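Local atomic coordinates of sensor histidine kinase (Pseudomonas syringae pv. tomato, PDB entry 3CIT), a protein that probably acts as a phosphorelay sensor kinase of a two-component system, this chain being its GAF domain, a likely sensory and dimerising module. Residues Q22-L27 with K34-R39; H48-E53 with S73-T78; G110-L115 with H144-R149. All coordinates share one frame; numbering follows the deposited sequence.

Interaction 1 of 3, residues Q22-L27 with K34-R39. With SO4 (sulfate ion), chain C.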
ATOM      1  N   GLN A  22      -7.518  20.359  -2.911  1.00 32.09           N
ATOM      2  CA  GLN A  22      -8.170  21.456  -3.644  1.00 33.81           C
ATOM      3  C   GLN A  22      -7.189  22.610  -3.784  1.00 33.98           C
ATOM      4  O   GLN A  22      -7.088  23.244  -4.846  1.00 34.44           O
ATOM      5  CB  GLN A  22      -9.475  21.951  -2.931  1.00 34.20           C
ATOM      6  CG  GLN A  22     -10.788  21.188  -3.319  1.00 36.59           C
ATOM      7  CD  GLN A  22     -11.981  21.349  -2.317  1.00 36.89           C
ATOM      8  OE1 GLN A  22     -11.913  22.115  -1.337  1.00 42.26           O
ATOM      9  NE2 GLN A  22     -13.082  20.611  -2.579  1.00 38.85           N
ATOM     10  N   GLU A  23      -6.473  22.892  -2.708  1.00 33.85           N
ATOM     11  CA  GLU A  23      -5.564  24.026  -2.681  1.00 34.39           C
ATOM     12  C   GLU A  23      -4.318  23.853  -3.508  1.00 33.62           C
ATOM     13  O   GLU A  23      -3.822  24.830  -4.055  1.00 32.28           O
ATOM     14  CB  GLU A  23      -5.177  24.321  -1.255  1.00 35.34           C
ATOM     15  CG  GLU A  23      -6.360  24.821  -0.518  1.00 39.97           C
ATOM     16  CD  GLU A  23      -6.029  25.193   0.876  1.00 44.79           C
ATOM     17  OE1 GLU A  23      -6.523  24.488   1.791  1.00 47.31           O
ATOM     18  OE2 GLU A  23      -5.290  26.197   1.032  1.00 47.87           O
ATOM     19  N   LEU A  24      -3.802  22.625  -3.590  1.00 33.03           N
ATOM     20  CA  LEU A  24      -2.643  22.345  -4.432  1.00 33.81           C
ATOM     21  C   LEU A  24      -2.849  22.803  -5.864  1.00 34.21           C
ATOM     22  O   LEU A  24      -1.899  23.233  -6.497  1.00 34.81           O
ATOM     23  CB  LEU A  24      -2.298  20.858  -4.439  1.00 33.56           C
ATOM     24  CG  LEU A  24      -1.729  20.349  -3.128  1.00 32.98           C
ATOM     25  CD1 LEU A  24      -1.386  18.856  -3.255  1.00 31.28           C
ATOM     26  CD2 LEU A  24      -0.512  21.189  -2.747  1.00 33.43           C
ATOM     27  N   ILE A  25      -4.085  22.714  -6.351  1.00 34.99           N
ATOM     28  CA  ILE A  25      -4.421  23.089  -7.718  1.00 35.64           C
ATOM     29  C   ILE A  25      -4.124  24.590  -7.889  1.00 36.19           C
ATOM     30  O   ILE A  25      -3.565  25.017  -8.894  1.00 37.44           O
ATOM     31  CB  ILE A  25      -5.909  22.833  -8.033  1.00 35.51           C
ATOM     32  CG1 ILE A  25      -6.336  21.395  -7.695  1.00 37.07           C
ATOM     33  CG2 ILE A  25      -6.211  23.151  -9.512  1.00 36.29           C
ATOM     34  CD1 ILE A  25      -5.769  20.327  -8.580  1.00 37.79           C
ATOM     35  N   GLN A  26      -4.463  25.365  -6.863  1.00 36.04           N
ATOM     36  CA  GLN A  26      -4.333  26.832  -6.871  1.00 35.52           C
ATOM     37  C   GLN A  26      -2.915  27.419  -6.733  1.00 35.06           C
ATOM     38  O   GLN A  26      -2.683  28.572  -7.132  1.00 34.09           O
ATOM     39  CB  GLN A  26      -5.184  27.395  -5.721  1.00 36.31           C
ATOM     40  CG  GLN A  26      -6.662  27.017  -5.772  1.00 36.99           C
ATOM     41  CD  GLN A  26      -7.320  27.442  -7.075  1.00 39.78           C
ATOM     42  OE1 GLN A  26      -7.062  28.534  -7.591  1.00 42.81           O
ATOM     43  NE2 GLN A  26      -8.189  26.585  -7.605  1.00 41.11           N
ATOM     44  N   LEU A  27      -1.986  26.658  -6.165  1.00 33.89           N
ATOM     45  CA  LEU A  27      -0.704  27.195  -5.698  1.00 33.91           C
ATOM     46  C   LEU A  27       0.489  26.917  -6.620  1.00 34.04           C
ATOM     47  O   LEU A  27       0.545  25.869  -7.272  1.00 33.98           O
ATOM     48  CB  LEU A  27      -0.351  26.601  -4.329  1.00 33.39           C
ATOM     49  CG  LEU A  27      -1.236  26.856  -3.110  1.00 33.00           C
ATOM     50  CD1 LEU A  27      -0.855  25.895  -1.953  1.00 31.98           C
ATOM     51  CD2 LEU A  27      -1.123  28.303  -2.681  1.00 35.12           C
ATOM     52  N   LYS A  34       5.555  23.848   0.793  1.00 26.91           N
ATOM     53  CA  LYS A  34       5.403  24.354   2.164  1.00 27.93           C
ATOM     54  C   LYS A  34       4.051  24.018   2.758  1.00 26.46           C
ATOM     55  O   LYS A  34       3.966  23.710   3.926  1.00 25.84           O
ATOM     56  CB  LYS A  34       5.562  25.862   2.211  1.00 29.14           C
ATOM     57  CG  LYS A  34       6.965  26.330   2.084  1.00 32.23           C
ATOM     58  CD  LYS A  34       6.981  27.857   2.008  1.00 33.11           C
ATOM     59  CE  LYS A  34       8.383  28.397   1.899  1.00 35.42           C
ATOM     60  NZ  LYS A  34       8.363  29.779   1.360  1.00 38.71           N
ATOM     61  N   CYS A  35       3.000  24.078   1.957  1.00 26.18           N
ATOM     62  CA  CYS A  35       1.646  23.818   2.452  1.00 25.66           C
ATOM     63  C   CYS A  35       1.511  22.370   2.908  1.00 23.74           C
ATOM     64  O   CYS A  35       1.037  22.097   4.010  1.00 23.09           O
ATOM     65  CB  CYS A  35       0.627  24.125   1.354  1.00 25.77           C
ATOM     66  SG  CYS A  35      -1.097  23.702   1.721  1.00 28.69           S
ATOM     67  N   VAL A  36       1.927  21.448   2.051  1.00 21.36           N
ATOM     68  CA  VAL A  36       1.813  20.040   2.368  1.00 21.84           C
ATOM     69  C   VAL A  36       2.705  19.695   3.541  1.00 21.22           C
ATOM     70  O   VAL A  36       2.283  18.991   4.453  1.00 20.58           O
ATOM     71  CB  VAL A  36       2.097  19.138   1.141  1.00 21.38           C
ATOM     72  CG1 VAL A  36       2.228  17.685   1.531  1.00 20.96           C
ATOM     73  CG2 VAL A  36       1.009  19.316   0.096  1.00 22.01           C
ATOM     74  N   LEU A  37       3.943  20.183   3.555  1.00 22.47           N
ATOM     75  CA  LEU A  37       4.810  19.835   4.676  1.00 22.83           C
ATOM     76  C   LEU A  37       4.255  20.352   6.015  1.00 22.51           C
ATOM     77  O   LEU A  37       4.155  19.587   6.993  1.00 23.91           O
ATOM     78  CB  LEU A  37       6.227  20.352   4.421  1.00 23.32           C
ATOM     79  CG  LEU A  37       7.264  20.011   5.447  1.00 23.12           C
ATOM     80  CD1 LEU A  37       7.453  18.518   5.603  1.00 24.63           C
ATOM     81  CD2 LEU A  37       8.554  20.734   5.002  1.00 23.65           C
ATOM     82  N   GLN A  38       3.854  21.616   6.055  1.00 23.41           N
ATOM     83  CA  GLN A  38       3.323  22.208   7.269  1.00 24.69           C
ATOM     84  C   GLN A  38       2.081  21.479   7.757  1.00 23.94           C
ATOM     85  O   GLN A  38       1.947  21.155   8.962  1.00 24.23           O
ATOM     86  CB  GLN A  38       3.001  23.695   7.052  1.00 25.26           C
ATOM     87  CG  GLN A  38       4.271  24.526   6.895  1.00 29.69           C
ATOM     88  CD  GLN A  38       4.004  26.011   6.700  1.00 29.83           C
ATOM     89  OE1 GLN A  38       2.879  26.427   6.385  1.00 38.86           O
ATOM     90  NE2 GLN A  38       5.046  26.806   6.845  1.00 37.04           N
ATOM     91  N   ARG A  39       1.159  21.216   6.840  1.00 23.24           N
ATOM     92  CA  ARG A  39      -0.084  20.524   7.223  1.00 23.11           C
ATOM     93  C   ARG A  39       0.144  19.087   7.677  1.00 22.42           C
ATOM     94  O   ARG A  39      -0.516  18.623   8.613  1.00 21.39           O
ATOM     95  CB  ARG A  39      -1.083  20.564   6.073  1.00 23.14           C
ATOM     96  CG  ARG A  39      -1.618  21.961   5.894  1.00 24.04           C
ATOM     97  CD  ARG A  39      -2.796  22.010   5.013  1.00 25.29           C
ATOM     98  NE  ARG A  39      -3.247  23.370   4.818  1.00 26.04           N
ATOM     99  CZ  ARG A  39      -4.330  23.684   4.131  1.00 28.30           C
ATOM    100  NH1 ARG A  39      -5.082  22.727   3.592  1.00 28.47           N
ATOM    101  NH2 ARG A  39      -4.678  24.950   4.020  1.00 30.06           N
TER
HETATM  102  S   SO4 C   1      -2.893  26.665   6.986  0.50 66.51           S
HETATM  103  O1  SO4 C   1      -3.372  27.204   5.717  0.50 66.24           O
HETATM  104  O2  SO4 C   1      -2.694  25.225   6.902  0.50 65.88           O
HETATM  105  O3  SO4 C   1      -1.622  27.297   7.325  0.50 66.51           O
HETATM  106  O4  SO4 C   1      -3.879  26.956   8.027  0.50 67.00           O

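Interaction 2 of 3, residues H48-E53 with S73-T78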
ATOM      1  N   HIS A  48       9.136  18.519  13.191  1.00 20.16           N
ATOM      2  CA  HIS A  48      10.107  18.790  12.123  1.00 21.36           C
ATOM      3  C   HIS A  48       9.695  18.075  10.852  1.00 21.31           C
ATOM      4  O   HIS A  48       8.996  17.060  10.893  1.00 20.83           O
ATOM      5  CB  HIS A  48      11.513  18.295  12.500  1.00 20.94           C
ATOM      6  CG  HIS A  48      12.181  19.091  13.575  1.00 21.35           C
ATOM      7  ND1 HIS A  48      11.873  18.946  14.908  1.00 22.83           N
ATOM      8  CD2 HIS A  48      13.161  20.026  13.514  1.00 21.22           C
ATOM      9  CE1 HIS A  48      12.608  19.788  15.619  1.00 23.67           C
ATOM     10  NE2 HIS A  48      13.383  20.470  14.796  1.00 22.39           N
ATOM     11  N   GLY A  49      10.171  18.584   9.723  1.00 22.15           N
ATOM     12  CA  GLY A  49       9.969  17.896   8.478  1.00 20.87           C
ATOM     13  C   GLY A  49      10.759  18.506   7.367  1.00 21.39           C
ATOM     14  O   GLY A  49      11.220  19.660   7.441  1.00 20.70           O
ATOM     15  N   LEU A  50      10.972  17.717   6.340  1.00 20.97           N
ATOM     16  CA  LEU A  50      11.497  18.259   5.117  1.00 21.89           C
ATOM     17  C   LEU A  50      10.932  17.502   3.915  1.00 20.98           C
ATOM     18  O   LEU A  50      10.317  16.438   4.047  1.00 20.25           O
ATOM     19  CB  LEU A  50      13.034  18.290   5.173  1.00 24.05           C
ATOM     20  CG  LEU A  50      13.809  17.026   5.436  1.00 23.99           C
ATOM     21  CD1 LEU A  50      13.766  16.151   4.222  1.00 28.80           C
ATOM     22  CD2 LEU A  50      15.273  17.338   5.825  1.00 24.06           C
ATOM     23  N   LEU A  51      11.134  18.094   2.752  1.00 21.17           N
ATOM     24  CA  LEU A  51      10.836  17.462   1.486  1.00 21.54           C
ATOM     25  C   LEU A  51      12.135  17.315   0.687  1.00 21.65           C
ATOM     26  O   LEU A  51      12.909  18.269   0.538  1.00 21.75           O
ATOM     27  CB  LEU A  51       9.822  18.300   0.718  1.00 20.56           C
ATOM     28  CG  LEU A  51       9.365  17.732  -0.611  1.00 22.52           C
ATOM     29  CD1 LEU A  51       8.595  16.354  -0.426  1.00 22.79           C
ATOM     30  CD2 LEU A  51       8.481  18.761  -1.312  1.00 22.37           C
ATOM     31  N   LEU A  52      12.373  16.098   0.203  1.00 21.85           N
ATOM     32  CA  LEU A  52      13.550  15.778  -0.585  1.00 21.47           C
ATOM     33  C   LEU A  52      13.083  15.463  -1.986  1.00 21.68           C
ATOM     34  O   LEU A  52      12.099  14.754  -2.152  1.00 20.74           O
ATOM     35  CB  LEU A  52      14.230  14.538  -0.032  1.00 22.25           C
ATOM     36  CG  LEU A  52      14.803  14.630   1.364  1.00 22.82           C
ATOM     37  CD1 LEU A  52      15.493  13.297   1.717  1.00 24.13           C
ATOM     38  CD2 LEU A  52      15.778  15.835   1.473  1.00 24.26           C
ATOM     39  N   GLU A  53      13.786  15.966  -2.988  1.00 21.78           N
ATOM     40  CA  GLU A  53      13.498  15.637  -4.374  1.00 23.49           C
ATOM     41  C   GLU A  53      14.795  15.377  -5.138  1.00 23.70           C
ATOM     42  O   GLU A  53      15.835  15.966  -4.838  1.00 23.26           O
ATOM     43  CB  GLU A  53      12.707  16.745  -5.043  1.00 23.32           C
ATOM     44  CG  GLU A  53      11.276  16.863  -4.522  1.00 24.52           C
ATOM     45  CD  GLU A  53      10.619  18.135  -4.997  1.00 25.86           C
ATOM     46  OE1 GLU A  53      10.506  18.301  -6.219  1.00 26.75           O
ATOM     47  OE2 GLU A  53      10.214  18.950  -4.142  1.00 31.32           O
ATOM     48  N   SER A  73      19.296  19.051   9.800  1.00 20.95           N
ATOM     49  CA  SER A  73      20.598  18.743   9.163  1.00 21.13           C
ATOM     50  C   SER A  73      21.121  17.359   9.535  1.00 21.24           C
ATOM     51  O   SER A  73      21.970  16.792   8.829  1.00 20.63           O
ATOM     52  CB  SER A  73      21.643  19.800   9.480  1.00 21.34           C
ATOM     53  OG  SER A  73      22.120  19.695  10.789  1.00 20.78           O
ATOM     54  N   THR A  74      20.659  16.837  10.666  1.00 21.54           N
ATOM     55  CA  THR A  74      21.117  15.548  11.182  1.00 22.08           C
ATOM     56  C   THR A  74      20.538  14.365  10.429  1.00 26.01           C
ATOM     57  O   THR A  74      21.027  13.259  10.558  1.00 27.67           O
ATOM     58  CB  THR A  74      20.790  15.377  12.686  1.00 22.05           C
ATOM     59  OG1 THR A  74      19.371  15.281  12.890  1.00 18.69           O
ATOM     60  CG2 THR A  74      21.419  16.547  13.499  1.00 18.80           C
ATOM     61  N   LEU A  75      19.493  14.587   9.662  1.00 27.81           N
ATOM     62  CA  LEU A  75      18.896  13.526   8.858  1.00 29.96           C
ATOM     63  C   LEU A  75      19.708  13.247   7.594  1.00 32.36           C
ATOM     64  O   LEU A  75      20.162  14.163   6.895  1.00 31.09           O
ATOM     65  CB  LEU A  75      17.494  13.909   8.460  1.00 29.61           C
ATOM     66  CG  LEU A  75      16.482  14.135   9.572  1.00 31.08           C
ATOM     67  CD1 LEU A  75      15.201  14.631   8.940  1.00 32.33           C
ATOM     68  CD2 LEU A  75      16.263  12.856  10.376  1.00 34.05           C
ATOM     69  N   GLU A  76      19.879  11.957   7.320  1.00 35.41           N
ATOM     70  CA  GLU A  76      20.417  11.504   6.044  1.00 37.43           C
ATOM     71  C   GLU A  76      19.502  11.945   4.922  1.00 36.76           C
ATOM     72  O   GLU A  76      18.294  12.044   5.096  1.00 37.16           O
ATOM     73  CB  GLU A  76      20.534   9.982   6.040  1.00 39.16           C
ATOM     74  CG  GLU A  76      21.693   9.496   6.908  1.00 42.80           C
ATOM     75  CD  GLU A  76      23.048   9.869   6.318  1.00 50.52           C
ATOM     76  OE1 GLU A  76      23.369   9.342   5.213  1.00 55.81           O
ATOM     77  OE2 GLU A  76      23.788  10.680   6.950  1.00 52.95           O
ATOM     78  N   THR A  77      20.078  12.253   3.771  1.00 36.07           N
ATOM     79  CA  THR A  77      19.281  12.699   2.649  1.00 35.97           C
ATOM     80  C   THR A  77      19.666  11.865   1.429  1.00 36.00           C
ATOM     81  O   THR A  77      20.297  12.361   0.502  1.00 37.08           O
ATOM     82  CB  THR A  77      19.484  14.200   2.402  1.00 36.10           C
ATOM     83  OG1 THR A  77      20.862  14.467   2.129  1.00 36.68           O
ATOM     84  CG2 THR A  77      19.044  15.009   3.628  1.00 36.05           C
ATOM     85  N   THR A  78      19.313  10.589   1.444  1.00 35.26           N
ATOM     86  CA  THR A  78      19.675   9.698   0.332  1.00 34.80           C
ATOM     87  C   THR A  78      18.489   9.520  -0.589  1.00 32.48           C
ATOM     88  O   THR A  78      17.348   9.412  -0.114  1.00 32.27           O
ATOM     89  CB  THR A  78      20.126   8.316   0.828  1.00 35.04           C
ATOM     90  OG1 THR A  78      20.986   8.485   1.960  1.00 39.48           O
ATOM     91  CG2 THR A  78      20.904   7.586  -0.269  1.00 36.26           C
TER

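Interaction 3 of 3, residues G110-L115 with H144-R149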
ATOM      1  N   GLY A 110       9.729   5.255 -10.920  1.00 24.40           N
ATOM      2  CA  GLY A 110      10.497   5.514  -9.731  1.00 24.71           C
ATOM      3  C   GLY A 110       9.910   6.601  -8.848  1.00 24.38           C
ATOM      4  O   GLY A 110       9.217   7.518  -9.338  1.00 25.33           O
ATOM      5  N   SER A 111      10.211   6.521  -7.560  1.00 21.58           N
ATOM      6  CA  SER A 111       9.929   7.642  -6.653  1.00 20.31           C
ATOM      7  C   SER A 111      10.968   8.721  -6.933  1.00 20.41           C
ATOM      8  O   SER A 111      12.160   8.396  -7.050  1.00 20.20           O
ATOM      9  CB  SER A 111      10.022   7.173  -5.207  1.00 20.36           C
ATOM     10  OG  SER A 111       9.918   8.269  -4.298  1.00 21.18           O
ATOM     11  N   PHE A 112      10.544   9.979  -7.000  1.00 20.25           N
ATOM     12  CA  PHE A 112      11.436  11.127  -7.197  1.00 19.71           C
ATOM     13  C   PHE A 112      11.604  12.017  -5.965  1.00 19.98           C
ATOM     14  O   PHE A 112      12.177  13.100  -6.039  1.00 19.86           O
ATOM     15  CB  PHE A 112      10.954  11.965  -8.378  1.00 21.07           C
ATOM     16  CG  PHE A 112       9.609  12.636  -8.176  1.00 20.19           C
ATOM     17  CD1 PHE A 112       9.508  13.859  -7.548  1.00 22.01           C
ATOM     18  CD2 PHE A 112       8.458  12.062  -8.677  1.00 21.90           C
ATOM     19  CE1 PHE A 112       8.258  14.503  -7.421  1.00 23.51           C
ATOM     20  CE2 PHE A 112       7.217  12.694  -8.555  1.00 21.35           C
ATOM     21  CZ  PHE A 112       7.116  13.889  -7.896  1.00 21.56           C
ATOM     22  N   GLY A 113      11.094  11.587  -4.829  1.00 20.20           N
ATOM     23  CA  GLY A 113      11.266  12.355  -3.614  1.00 20.55           C
ATOM     24  C   GLY A 113      10.625  11.661  -2.447  1.00 21.01           C
ATOM     25  O   GLY A 113      10.038  10.587  -2.614  1.00 20.94           O
ATOM     26  N   THR A 114      10.791  12.258  -1.271  1.00 20.60           N
ATOM     27  CA  THR A 114      10.237  11.752  -0.026  1.00 22.23           C
ATOM     28  C   THR A 114       9.834  12.906   0.839  1.00 21.55           C
ATOM     29  O   THR A 114      10.619  13.844   1.023  1.00 20.30           O
ATOM     30  CB  THR A 114      11.243  10.963   0.857  1.00 23.84           C
ATOM     31  OG1 THR A 114      12.154  10.259   0.026  1.00 28.98           O
ATOM     32  CG2 THR A 114      10.455  10.032   1.713  1.00 23.34           C
ATOM     33  N   LEU A 115       8.618  12.836   1.367  1.00 21.53           N
ATOM     34  CA  LEU A 115       8.209  13.705   2.446  1.00 21.99           C
ATOM     35  C   LEU A 115       8.715  13.062   3.738  1.00 23.32           C
ATOM     36  O   LEU A 115       8.450  11.871   3.990  1.00 24.56           O
ATOM     37  CB  LEU A 115       6.675  13.867   2.394  1.00 23.35           C
ATOM     38  CG  LEU A 115       5.966  14.835   3.321  1.00 24.28           C
ATOM     39  CD1 LEU A 115       6.489  16.246   3.074  1.00 22.97           C
ATOM     40  CD2 LEU A 115       4.394  14.739   3.117  1.00 23.00           C
ATOM     41  N   HIS A 144       1.259  16.738  -8.856  1.00 20.92           N
ATOM     42  CA  HIS A 144       1.284  18.155  -9.188  1.00 22.48           C
ATOM     43  C   HIS A 144       2.706  18.681  -9.411  1.00 22.92           C
ATOM     44  O   HIS A 144       2.941  19.459 -10.331  1.00 22.40           O
ATOM     45  CB  HIS A 144       0.551  18.949  -8.092  1.00 22.98           C
ATOM     46  CG  HIS A 144      -0.923  18.689  -8.071  1.00 24.97           C
ATOM     47  ND1 HIS A 144      -1.730  18.913  -9.172  1.00 28.84           N
ATOM     48  CD2 HIS A 144      -1.735  18.202  -7.105  1.00 28.01           C
ATOM     49  CE1 HIS A 144      -2.968  18.554  -8.887  1.00 29.75           C
ATOM     50  NE2 HIS A 144      -3.001  18.127  -7.636  1.00 27.88           N
ATOM     51  N   LEU A 145       3.648  18.246  -8.585  1.00 22.55           N
ATOM     52  CA  LEU A 145       5.057  18.613  -8.760  1.00 24.08           C
ATOM     53  C   LEU A 145       5.606  18.031 -10.064  1.00 25.12           C
ATOM     54  O   LEU A 145       6.351  18.690 -10.792  1.00 25.03           O
ATOM     55  CB  LEU A 145       5.905  18.146  -7.582  1.00 23.51           C
ATOM     56  CG  LEU A 145       5.741  18.895  -6.251  1.00 23.30           C
ATOM     57  CD1 LEU A 145       6.603  18.242  -5.176  1.00 21.21           C
ATOM     58  CD2 LEU A 145       6.094  20.403  -6.431  1.00 24.99           C
ATOM     59  N   GLU A 146       5.225  16.797 -10.359  1.00 26.40           N
ATOM     60  CA  GLU A 146       5.653  16.146 -11.591  1.00 27.39           C
ATOM     61  C   GLU A 146       5.079  16.838 -12.814  1.00 29.12           C
ATOM     62  O   GLU A 146       5.797  17.102 -13.777  1.00 29.96           O
ATOM     63  CB  GLU A 146       5.262  14.677 -11.574  1.00 27.63           C
ATOM     64  CG  GLU A 146       5.652  13.958 -12.834  1.00 29.42           C
ATOM     65  CD  GLU A 146       5.245  12.541 -12.813  1.00 28.06           C
ATOM     66  OE1 GLU A 146       4.021  12.286 -12.871  1.00 26.99           O
ATOM     67  OE2 GLU A 146       6.143  11.686 -12.680  1.00 28.37           O
ATOM     68  N   ASN A 147       3.794  17.176 -12.760  1.00 31.19           N
ATOM     69  CA  ASN A 147       3.186  17.963 -13.822  1.00 32.09           C
ATOM     70  C   ASN A 147       4.002  19.224 -14.119  1.00 32.97           C
ATOM     71  O   ASN A 147       4.410  19.445 -15.263  1.00 33.50           O
ATOM     72  CB  ASN A 147       1.730  18.307 -13.470  1.00 31.52           C
ATOM     73  CG  ASN A 147       0.984  18.923 -14.636  1.00 32.64           C
ATOM     74  OD1 ASN A 147       0.805  20.134 -14.669  1.00 32.12           O
ATOM     75  ND2 ASN A 147       0.579  18.103 -15.606  1.00 30.62           N
ATOM     76  N   ASN A 148       4.264  20.025 -13.091  1.00 34.57           N
ATOM     77  CA  ASN A 148       5.079  21.249 -13.233  1.00 35.02           C
ATOM     78  C   ASN A 148       6.448  21.010 -13.851  1.00 35.69           C
ATOM     79  O   ASN A 148       6.866  21.737 -14.784  1.00 36.14           O
ATOM     80  CB  ASN A 148       5.253  21.919 -11.871  1.00 35.47           C
ATOM     81  CG  ASN A 148       6.198  23.111 -11.919  1.00 36.62           C
ATOM     82  OD1 ASN A 148       7.366  23.020 -11.503  1.00 41.99           O
ATOM     83  ND2 ASN A 148       5.707  24.236 -12.440  1.00 38.09           N
ATOM     84  N   ARG A 149       7.167  20.026 -13.318  1.00 36.38           N
ATOM     85  CA  ARG A 149       8.469  19.635 -13.855  1.00 37.07           C
ATOM     86  C   ARG A 149       8.391  19.312 -15.346  1.00 37.55           C
ATOM     87  O   ARG A 149       9.198  19.817 -16.142  1.00 37.46           O
ATOM     88  CB  ARG A 149       9.033  18.423 -13.114  1.00 36.85           C
ATOM     89  CG  ARG A 149      10.393  17.978 -13.642  1.00 37.47           C
ATOM     90  CD  ARG A 149      10.956  16.822 -12.861  1.00 39.20           C
ATOM     91  NE  ARG A 149      10.242  15.565 -13.115  1.00 41.18           N
ATOM     92  CZ  ARG A 149      10.404  14.814 -14.207  1.00 42.41           C
ATOM     93  NH1 ARG A 149      11.250  15.178 -15.173  1.00 43.52           N
ATOM     94  NH2 ARG A 149       9.722  13.682 -14.328  1.00 42.70           N
TER

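Interaction 1 of 3, residues Q22-L27 with K34-R39
Leu24 and Val36 form the tightly packed floor of this contact between helix 3-26 and helix 29-43. The two side chains cross at about a right angle, and CD2 of Leu24 lies 3.7 Å from CG2 of Val36. With CG1 anti to the backbone N (chi1 169°) and packed on Leu115 of strand 111-119, CG2 is the methyl of Val36 left facing Leu24. Both residues are buried: helix 128-156 adds Leu137 and Leu141 against Val36, and His144 against Leu24. One step outward the packing thins, with CD1 of Leu27 resting 4.0 Å from CB of Cys35.

The outer rim is polar and partly exposed. Glu23 and Arg39 reach toward each other and form a salt bridge in which NH1 and NH2 of Arg39 both take a single oxygen, OE1 of Glu23, each at 2.9 Å. This is an end-on grip, but not the flat two-oxygen pairing: the carboxylate and guanidinium planes stand 65° apart, both nitrogens reach OE1 from the same face of the carboxylate, and neither bond is straight, the N-H...O angles being close to 138°. The NE/NH2 edge of Arg39 binds a sulfate, probably from the crystallisation liquor, by hydrogen bonds from Arg39 NE to sulfate O2 (2.8 Å) and from Arg39 NH2 to sulfate O1 (3.1 Å). Cys35 SG sits over one guanidinium face, near its rim, and Thr20 OG1 is hydrogen-bonded to NH1, so the rotation of the group is well defined. An apolar seam beneath a charged rim joins two successive antiparallel helices, part of the helical layer that backs the sheet of this GAF domain.

Interaction 2 of 3, residues H48-E53 with S73-T78
Leu50 and Leu75 slide past each other in opposite directions, meeting through one methyl from each: CD2 of Leu50 lies 4.1 Å from CD1 of Leu75. The two leucines arrive there differently. Leu50 holds CG between its backbone N and carbonyl carbon (chi1 56°), an uncommon choice for leucine, whereas Leu75 keeps CG opposite the carbonyl carbon.

Two residues further along, Leu52 meets Thr77 at about a right angle, with both leucine methyls used. CD1 rests 3.9 Å from CA of Thr77, against its backbone, while CD2 lies 4.0 Å from CG2 of the same residue. Thr77 brings its methyl into place by setting OG1 between N and the carbonyl carbon (chi1 60°), which leaves CG2 facing the leucine. Carbon atoms alone make these contacts.

A glycerol, probably from the crystallisation liquor, lies about 4 Å from the Leu52 side chain and is hydrogen-bonded to Glu76 O, consistent with a pocket, though no natural ligand is established. The loop between helix 69-72 and strand 87-90 covers the sheet face turned away from the helices, where GAF domains commonly hold ligands, with Val116 of strand 111-119 touching both Leu50 and Leu75, and Thr62 of strand 61-66 touching Leu52.

Interaction 3 of 3, residues G110-L115 with H144-R149
Phe112 projects from strand 111-119 onto helix 128-156, where its ring rests on the CB atoms of two consecutive residues. CE2 of the ring lies 4.1 Å from CB of Glu146, and CE1 lies 4.3 Å from CB of Leu145. Both carbons approach the ring obliquely, and because they are CB atoms the phenyl group bears close to the helix backbone. The contact with Glu146 is through CB; its carboxylate lies beyond and is not stacked on the ring.

The ring is placed by its own first torsion. CG lies between the backbone N and the carbonyl carbon (chi1 65°), which carries the phenyl group out from the strand to the helix. Leu145 presents its side chain toward the strand and continues into the interior, where it also touches Leu104. Glu146 takes another course: its chain is extended, with CG anti to the backbone N (chi1 179°), and its carboxylate passes beyond the aromatic ring to polar partners.

Those partners make the second shell. OE1 accepts from the backbone N of Ala107 and OE2 from that of Asp108, so the buried carboxylate holds the turn that leads into the strand; OE1 also accepts from Asn147 ND2 of the second subunit. The backbone of Phe112 is in turn fixed by hydrogen bonds to Trp54 and Leu104.

Strand 111-119 runs between strands 48-53 and 98-105 in the antiparallel sheet, and helix 128-156 packs over the beginning of that strand. Helix 29-43 flanks the same place through Leu145, while Asn147 faces Asn147 and Leu150 of the second subunit.

The three contacts follow one another along the chain and meet around the central sheet. Interactions 1 and 3 share the helical layer: their centres are 14 Å apart, and CD1 of Leu37 lies 3.5 Å from CD1 of Leu115. Interaction 2 occupies the other face of the sheet, its centre 19 Å from that of interaction 1, yet CD1 of Leu37 reaches within 3.7 Å of Leu50 N. Interactions 2 and 3 use neighbouring strands, probably joined by a hydrogen bond between Thr114 N and Leu52 O (3.0 Å). Sulfate marks the rim of interaction 1 and glycerol the loop side of interaction 2. Interaction 3 hydrogen-bonds to the second subunit, which interaction 1 touches through Gln22.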